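Local coordinates for protein 3-methylornithine synthase (Methanosarcina barkeri, PDB 3T7V) that isomerises L-lysine to (3R)-3-methyl-D-ornithine by radical chemistry, using a [4Fe-4S] cluster and S-adenosylmethionine, in the biosynthesis of pyrrolysine, at residues K16-Y21 and R48-H53; E41-A46 and E258-S263; R58-C63 and K337-A342. All coordinates share one frame; numbering follows the deposited sequence.

Interactions 1 and 2 lie on the same side of the chain's centre and share helix 37-55: its later turns meet the N-terminal helix 13-18, its earlier ones helix 258-268. Their centres are about 13 Å apart, and the salt bridge from Arg48 NH2 to Glu41 OE2, 3.2 Å, joins them. Just after helix 37-55 comes strand 58-68, where interaction 3 ties residues 337-342 to the start of the parallel barrel sheet, about 20 Å from interaction 1 between centres. None of the three touches the bound product, 5-amino-D-isoleucine. The side chain of Leu61 in interaction 3 lies about 11 Å from it, and that of Leu259 in interaction 2 about 13 Å.

Interaction 1: K16-Y21 and R48-H53; sequences KVIEGY and RKVRDH
At Ile18, chi1 -71° sets CG2 anti to the backbone N, while His53 carries its ring anti to the backbone N (chi1 -179°); together these settings put the CG2 methyl over the middle of one imidazole face. CG2 sits 3.5 Å from the centroid of the His53 ring and only 9° off the ring normal, a well-centred CH-pi contact. The other branch of Ile18 runs along the neighbouring turn: CD1 touches His53 CB at 3.7 Å and Lys49 O at 3.9 Å, and CG1 lies 4.1 Å from Val50 CA. Beside it, Val17 and Val50 cross at about a right angle, methyl against methyl, with Val17 CG1 3.9 Å from Val50 CG2. Leu267 of helix 258-268 and Pro270 pack on both valines and close the buried side. The end of the N-terminal helix closes in a Schellman motif: Tyr21 N bonds back to Lys16 O and Gly20 N to Val17 O, with Gly20 at positive phi. The contact is thus apolar packing on helix 37-55, graded from buried valines to a histidine at the surface. Its chemistry implies adhesion by shape and dispersion, the His53 face serving as an apolar surface.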
# COMPACT_ATOMS: atom_id res chain seq x y z
N LYS A 16 25.22 9.13 -4.11
CA LYS A 16 25.32 8.50 -5.40
C LYS A 16 23.90 8.39 -6.03
O LYS A 16 23.67 8.75 -7.18
CB LYS A 16 26.04 7.10 -5.28
CG LYS A 16 27.52 7.13 -4.84
CD LYS A 16 28.03 5.75 -4.41
CE LYS A 16 28.07 4.73 -5.56
NZ LYS A 16 28.75 3.45 -5.19
N VAL A 17 22.93 7.90 -5.26
CA VAL A 17 21.58 7.79 -5.78
C VAL A 17 20.93 9.11 -6.17
O VAL A 17 20.25 9.23 -7.21
CB VAL A 17 20.72 6.99 -4.77
CG1 VAL A 17 19.24 7.05 -5.11
CG2 VAL A 17 21.24 5.56 -4.77
N ILE A 18 21.13 10.11 -5.32
CA ILE A 18 20.64 11.47 -5.60
C ILE A 18 21.17 11.95 -6.95
O ILE A 18 20.42 12.55 -7.75
CB ILE A 18 20.97 12.46 -4.42
CG1 ILE A 18 20.08 12.10 -3.22
CG2 ILE A 18 20.77 13.94 -4.82
CD1 ILE A 18 20.63 12.65 -1.91
N GLU A 19 22.42 11.62 -7.24
CA GLU A 19 23.07 12.02 -8.50
C GLU A 19 22.71 11.21 -9.74
O GLU A 19 23.14 11.58 -10.85
CB GLU A 19 24.57 12.01 -8.31
CG GLU A 19 25.06 13.03 -7.30
CD GLU A 19 25.03 14.44 -7.84
OE1 GLU A 19 23.92 14.94 -8.13
OE2 GLU A 19 26.12 15.04 -7.97
N GLY A 20 21.98 10.08 -9.56
CA GLY A 20 21.44 9.27 -10.65
C GLY A 20 21.95 7.85 -10.68
O GLY A 20 21.63 7.10 -11.61
N TYR A 21 22.75 7.44 -9.69
CA TYR A 21 23.26 6.05 -9.66
C TYR A 21 22.12 5.03 -9.64
O TYR A 21 21.16 5.18 -8.86
CB TYR A 21 24.22 5.85 -8.46
CG TYR A 21 24.81 4.47 -8.38
CD1 TYR A 21 25.80 4.07 -9.29
CD2 TYR A 21 24.33 3.54 -7.44
CE1 TYR A 21 26.31 2.78 -9.27
CE2 TYR A 21 24.80 2.24 -7.41
CZ TYR A 21 25.83 1.87 -8.32
OH TYR A 21 26.34 0.58 -8.29
N ARG A 48 17.12 7.57 4.11
CA ARG A 48 16.58 8.85 4.60
C ARG A 48 17.26 10.04 3.89
O ARG A 48 16.61 11.04 3.64
CB ARG A 48 16.81 8.96 6.10
CG ARG A 48 15.99 8.02 6.97
CD ARG A 48 16.00 8.44 8.45
NE ARG A 48 17.37 8.43 9.03
CZ ARG A 48 17.94 7.39 9.60
NH1 ARG A 48 17.32 6.19 9.64
NH2 ARG A 48 19.18 7.53 10.11
N LYS A 49 18.57 9.95 3.57
CA LYS A 49 19.18 11.04 2.83
C LYS A 49 18.49 11.31 1.49
O LYS A 49 18.21 12.44 1.09
CB LYS A 49 20.66 10.72 2.56
CG LYS A 49 21.45 11.91 1.99
CD LYS A 49 22.92 11.61 1.69
CE LYS A 49 23.73 11.39 2.95
NZ LYS A 49 25.08 10.82 2.64
N VAL A 50 18.15 10.22 0.80
CA VAL A 50 17.51 10.31 -0.52
C VAL A 50 16.11 10.87 -0.32
O VAL A 50 15.72 11.82 -1.00
CB VAL A 50 17.45 8.89 -1.22
CG1 VAL A 50 16.73 9.01 -2.55
CG2 VAL A 50 18.89 8.44 -1.46
N ARG A 51 15.37 10.29 0.64
CA ARG A 51 13.99 10.78 0.86
C ARG A 51 13.96 12.26 1.29
O ARG A 51 13.14 13.03 0.81
CB ARG A 51 13.39 9.98 1.98
CG ARG A 51 11.88 10.10 2.16
CD ARG A 51 11.48 10.98 3.29
NE ARG A 51 12.35 11.08 4.47
CZ ARG A 51 12.31 10.28 5.53
NH1 ARG A 51 11.42 9.31 5.62
NH2 ARG A 51 13.13 10.47 6.55
N ASP A 52 14.94 12.66 2.11
CA ASP A 52 14.94 14.05 2.61
C ASP A 52 15.29 15.00 1.47
O ASP A 52 14.80 16.12 1.41
CB ASP A 52 15.97 14.20 3.75
CG ASP A 52 15.58 13.47 5.06
OD1 ASP A 52 14.43 12.98 5.25
OD2 ASP A 52 16.47 13.39 5.96
N HIS A 53 16.12 14.55 0.54
CA HIS A 53 16.49 15.37 -0.60
C HIS A 53 15.30 15.75 -1.41
O HIS A 53 15.14 16.92 -1.79
CB HIS A 53 17.52 14.67 -1.45
CG HIS A 53 17.97 15.49 -2.64
ND1 HIS A 53 18.94 16.46 -2.54
CD2 HIS A 53 17.54 15.51 -3.94
CE1 HIS A 53 19.12 17.03 -3.74
NE2 HIS A 53 18.28 16.47 -4.60

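Interaction 2: E41-A46 and E258-S263; sequences ERLYSA and ELKIIS
Leu43 and Tyr44 on helix 37-55 make the first shell, meeting Leu259, Lys260 and Ser263 on helix 258-268. Leu43 packs on the carbon of Ser263: Leu43 CG is 3.6 Å from Ser263 CB, with CD1 close by. The other methyl, Leu43 CD2, lies 3.7 Å from Lys260 CG, the two side chains crossing at about a right angle. Tyr44 leans across with CG anti to its carbonyl carbon (chi1 -52°), which brings the ring edge to the facing helix. Ser263 OG lies in the plane of that ring, 3.3 Å from Tyr44 CD1. Farther along the same ring, the phenol OH rests 3.7 Å from Leu259 CB, and CE1 touches the same carbon.

The polar ends are held from outside. Ser263 OG hydrogen-bonds to Ala292 O, which helps fix the hydroxyl beside the tyrosine edge. Lys260 bends away so that NZ bonds to the carbonyls of Asn255, Leu32 and Leu34, while its CG stays against Leu43. The two segments run in roughly the same direction, with axes 9.3 Å apart at closest and inclined at 41°. Leu31 of helix 25-32 packs on Leu43, Leu288 of helix 278-291 on Leu259, while Ile261 and Ile262 turn to Val236 of strand 233-238, so helix 258-268 is sandwiched between the barrel wall and helix 37-55.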
# COMPACT_ATOMS: atom_id res chain seq x y z
N GLU A 41 21.62 0.11 9.97
CA GLU A 41 21.51 1.55 10.24
C GLU A 41 22.14 2.39 9.10
O GLU A 41 21.61 3.46 8.76
CB GLU A 41 22.11 1.92 11.62
CG GLU A 41 21.86 3.34 11.99
CD GLU A 41 20.39 3.72 11.81
OE1 GLU A 41 19.52 3.08 12.47
OE2 GLU A 41 20.07 4.63 10.97
N ARG A 42 23.21 1.90 8.46
CA ARG A 42 23.80 2.66 7.37
C ARG A 42 22.86 2.63 6.15
O ARG A 42 22.74 3.63 5.40
CB ARG A 42 25.25 2.23 7.04
CG ARG A 42 25.46 1.02 6.20
CD ARG A 42 26.59 1.28 5.20
NE ARG A 42 26.76 0.14 4.28
CZ ARG A 42 25.88 -0.24 3.36
NH1 ARG A 42 24.74 0.41 3.20
NH2 ARG A 42 26.15 -1.29 2.60
N LEU A 43 22.16 1.53 5.97
CA LEU A 43 21.17 1.41 4.85
C LEU A 43 19.97 2.36 5.11
O LEU A 43 19.60 3.12 4.18
CB LEU A 43 20.70 -0.05 4.75
CG LEU A 43 19.54 -0.27 3.79
CD1 LEU A 43 19.87 0.22 2.35
CD2 LEU A 43 19.02 -1.71 3.85
N TYR A 44 19.43 2.35 6.33
CA TYR A 44 18.32 3.28 6.64
C TYR A 44 18.73 4.74 6.49
O TYR A 44 18.04 5.51 5.93
CB TYR A 44 17.78 3.08 8.06
CG TYR A 44 17.40 1.64 8.40
CD1 TYR A 44 16.91 0.74 7.39
CD2 TYR A 44 17.44 1.17 9.71
CE1 TYR A 44 16.57 -0.57 7.72
CE2 TYR A 44 17.08 -0.11 10.02
CZ TYR A 44 16.65 -0.97 9.03
OH TYR A 44 16.36 -2.25 9.42
N SER A 45 19.94 5.08 6.97
CA SER A 45 20.46 6.44 6.85
C SER A 45 20.59 6.86 5.39
O SER A 45 20.25 7.98 5.03
CB SER A 45 21.86 6.52 7.53
OG SER A 45 22.32 7.85 7.40
N ALA A 46 21.09 5.96 4.52
CA ALA A 46 21.19 6.31 3.11
C ALA A 46 19.81 6.61 2.50
O ALA A 46 19.62 7.55 1.71
CB ALA A 46 21.91 5.17 2.32
N GLU A 258 10.71 -6.09 5.87
CA GLU A 258 10.08 -4.97 5.22
C GLU A 258 10.96 -3.68 5.33
O GLU A 258 11.02 -2.92 4.39
CB GLU A 258 8.72 -4.81 5.84
CG GLU A 258 7.90 -3.67 5.24
CD GLU A 258 6.61 -3.45 5.99
OE1 GLU A 258 6.12 -4.42 6.68
OE2 GLU A 258 6.06 -2.31 5.88
N LEU A 259 11.62 -3.42 6.48
CA LEU A 259 12.39 -2.19 6.57
C LEU A 259 13.54 -2.12 5.60
O LEU A 259 13.80 -1.11 4.98
CB LEU A 259 12.91 -1.98 8.00
CG LEU A 259 11.88 -2.11 9.13
CD1 LEU A 259 12.68 -1.88 10.43
CD2 LEU A 259 10.83 -1.03 8.92
N LYS A 260 14.25 -3.26 5.47
CA LYS A 260 15.34 -3.35 4.48
C LYS A 260 14.81 -3.09 3.07
O LYS A 260 15.41 -2.40 2.27
CB LYS A 260 15.97 -4.78 4.58
CG LYS A 260 17.24 -5.00 3.83
CD LYS A 260 18.15 -6.07 4.59
CE LYS A 260 17.32 -7.26 4.94
NZ LYS A 260 18.25 -8.41 5.15
N ILE A 261 13.65 -3.67 2.76
CA ILE A 261 13.18 -3.53 1.40
C ILE A 261 12.65 -2.13 1.15
O ILE A 261 12.77 -1.60 0.06
CB ILE A 261 12.10 -4.58 1.08
CG1 ILE A 261 12.79 -6.00 1.09
CG2 ILE A 261 11.41 -4.38 -0.29
CD1 ILE A 261 11.75 -7.07 1.14
N ILE A 262 12.04 -1.49 2.18
CA ILE A 262 11.65 -0.04 2.05
C ILE A 262 12.86 0.82 1.67
O ILE A 262 12.79 1.67 0.79
CB ILE A 262 10.94 0.50 3.29
CG1 ILE A 262 9.55 -0.08 3.40
CG2 ILE A 262 10.91 2.02 3.26
CD1 ILE A 262 8.91 0.21 4.75
N SER A 263 13.98 0.55 2.39
CA SER A 263 15.18 1.35 2.07
C SER A 263 15.67 1.06 0.66
O SER A 263 16.02 1.98 -0.06
CB SER A 263 16.29 1.05 3.04
OG SER A 263 15.90 1.38 4.36

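Interaction 3: R58-C63 and K337-A342; sequences RVFLNC and KPARQA
The guanidinium of Arg58 has the methylenes of Lys337 over one face, CD standing 3.6 Å above its plane toward the rim, and Lys337 O and Pro338 O at its edge. Pro338 O takes two bonds side-on, from NE at 3.0 Å and from NH2 at 2.9 Å, both with the acceptor in the guanidinium plane; NH2 lies in the carbonyl plane, whereas NE comes from above it. Bends at chi2 (-55°) and chi3 (-80°) fold the arginine back to make this grip. The Phe60 ring meets Ala339 CB obliquely, 3.3 Å from CE1, and packs edge-to-face with Phe344 and with His109.

The backbones pair in parallel, strand 337-338 against the start of strand 58-68: Val59 N donates to Lys337 O at 2.9 Å, and Ala339 N to Val59 O at 2.8 Å. Leu61 CD1 adds an apolar touch on Pro338 CG. Replacing Arg58 with a leucine removes both donors, and would probably leave Pro338 O without these mates and the Lys337 methylenes without their flat support. Lys337 NZ, a like charge 4.7 Å from Arg58 NH2, probably costs something, likely outweighed by the bonds that attach strand 337-338 to the barrel's first strand.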
# COMPACT_ATOMS: atom_id res chain seq x y z
N ARG A 58 8.61 16.28 5.12
CA ARG A 58 7.17 16.37 4.89
C ARG A 58 6.60 15.01 4.50
O ARG A 58 7.17 14.30 3.72
CB ARG A 58 6.82 17.44 3.85
CG ARG A 58 7.39 18.85 4.12
CD ARG A 58 7.03 19.42 5.47
NE ARG A 58 5.66 19.96 5.49
CZ ARG A 58 5.27 21.18 5.09
NH1 ARG A 58 6.14 22.11 4.63
NH2 ARG A 58 3.96 21.47 5.18
N VAL A 59 5.45 14.65 5.08
CA VAL A 59 4.92 13.31 4.91
C VAL A 59 3.49 13.45 4.40
O VAL A 59 2.73 14.35 4.80
CB VAL A 59 4.91 12.61 6.34
CG1 VAL A 59 4.22 11.24 6.26
CG2 VAL A 59 6.32 12.49 6.88
N PHE A 60 3.08 12.51 3.55
CA PHE A 60 1.70 12.46 3.04
C PHE A 60 0.89 11.49 3.90
O PHE A 60 1.47 10.58 4.52
CB PHE A 60 1.71 12.01 1.56
CG PHE A 60 2.49 12.91 0.65
CD1 PHE A 60 2.09 14.22 0.51
CD2 PHE A 60 3.61 12.45 -0.01
CE1 PHE A 60 2.85 15.10 -0.32
CE2 PHE A 60 4.32 13.29 -0.90
CZ PHE A 60 3.92 14.59 -1.01
N LEU A 61 -0.42 11.68 3.95
CA LEU A 61 -1.33 10.94 4.86
C LEU A 61 -2.51 10.38 4.05
O LEU A 61 -3.23 11.14 3.38
CB LEU A 61 -1.86 11.83 5.96
CG LEU A 61 -0.80 12.51 6.78
CD1 LEU A 61 -1.42 13.59 7.70
CD2 LEU A 61 -0.03 11.48 7.59
N ASN A 62 -2.73 9.06 4.09
CA ASN A 62 -3.80 8.40 3.26
C ASN A 62 -4.74 7.69 4.21
O ASN A 62 -4.31 6.83 5.05
CB ASN A 62 -3.09 7.35 2.37
CG ASN A 62 -3.96 6.79 1.24
OD1 ASN A 62 -5.00 7.30 0.92
ND2 ASN A 62 -3.40 5.77 0.56
N CYS A 63 -6.01 8.06 4.13
CA CYS A 63 -7.03 7.33 4.93
C CYS A 63 -7.45 6.06 4.24
O CYS A 63 -7.48 6.00 3.04
CB CYS A 63 -8.21 8.23 5.03
SG CYS A 63 -9.52 7.64 6.11
N LYS A 337 6.49 16.57 9.47
CA LYS A 337 5.24 17.41 9.35
C LYS A 337 4.41 16.96 8.16
O LYS A 337 4.97 16.59 7.14
CB LYS A 337 5.65 18.91 9.19
CG LYS A 337 4.57 19.97 9.08
CD LYS A 337 5.20 21.36 8.93
CE LYS A 337 4.14 22.48 8.70
NZ LYS A 337 2.98 22.36 9.64
N PRO A 338 3.09 17.04 8.25
CA PRO A 338 2.36 16.80 7.03
C PRO A 338 2.72 17.74 5.92
O PRO A 338 2.92 18.95 6.15
CB PRO A 338 0.88 16.90 7.45
CG PRO A 338 0.88 16.67 8.91
CD PRO A 338 2.20 17.27 9.40
N ALA A 339 2.77 17.19 4.68
CA ALA A 339 3.01 17.97 3.47
C ALA A 339 1.85 18.92 3.11
O ALA A 339 0.68 18.75 3.52
CB ALA A 339 3.27 17.01 2.30
N ARG A 340 2.17 19.88 2.21
CA ARG A 340 1.12 20.73 1.64
C ARG A 340 0.35 19.90 0.58
O ARG A 340 0.94 19.03 -0.08
CB ARG A 340 1.73 21.88 0.87
CG ARG A 340 2.31 22.99 1.78
CD ARG A 340 2.56 24.20 0.90
NE ARG A 340 3.25 25.21 1.70
CZ ARG A 340 3.47 26.43 1.25
NH1 ARG A 340 3.01 26.77 0.04
NH2 ARG A 340 4.12 27.28 2.05
N GLN A 341 -0.92 20.20 0.44
CA GLN A 341 -1.73 19.52 -0.56
C GLN A 341 -1.20 19.72 -1.96
O GLN A 341 -1.24 18.78 -2.75
CB GLN A 341 -3.17 20.01 -0.46
CG GLN A 341 -4.11 19.04 -1.30
CD GLN A 341 -4.24 17.57 -0.74
OE1 GLN A 341 -4.00 17.37 0.46
NE2 GLN A 341 -4.62 16.56 -1.57
N ALA A 342 -0.67 20.91 -2.30
CA ALA A 342 -0.23 21.13 -3.65
C ALA A 342 0.95 20.24 -4.00
O ALA A 342 1.14 19.86 -5.20
CB ALA A 342 0.17 22.60 -3.84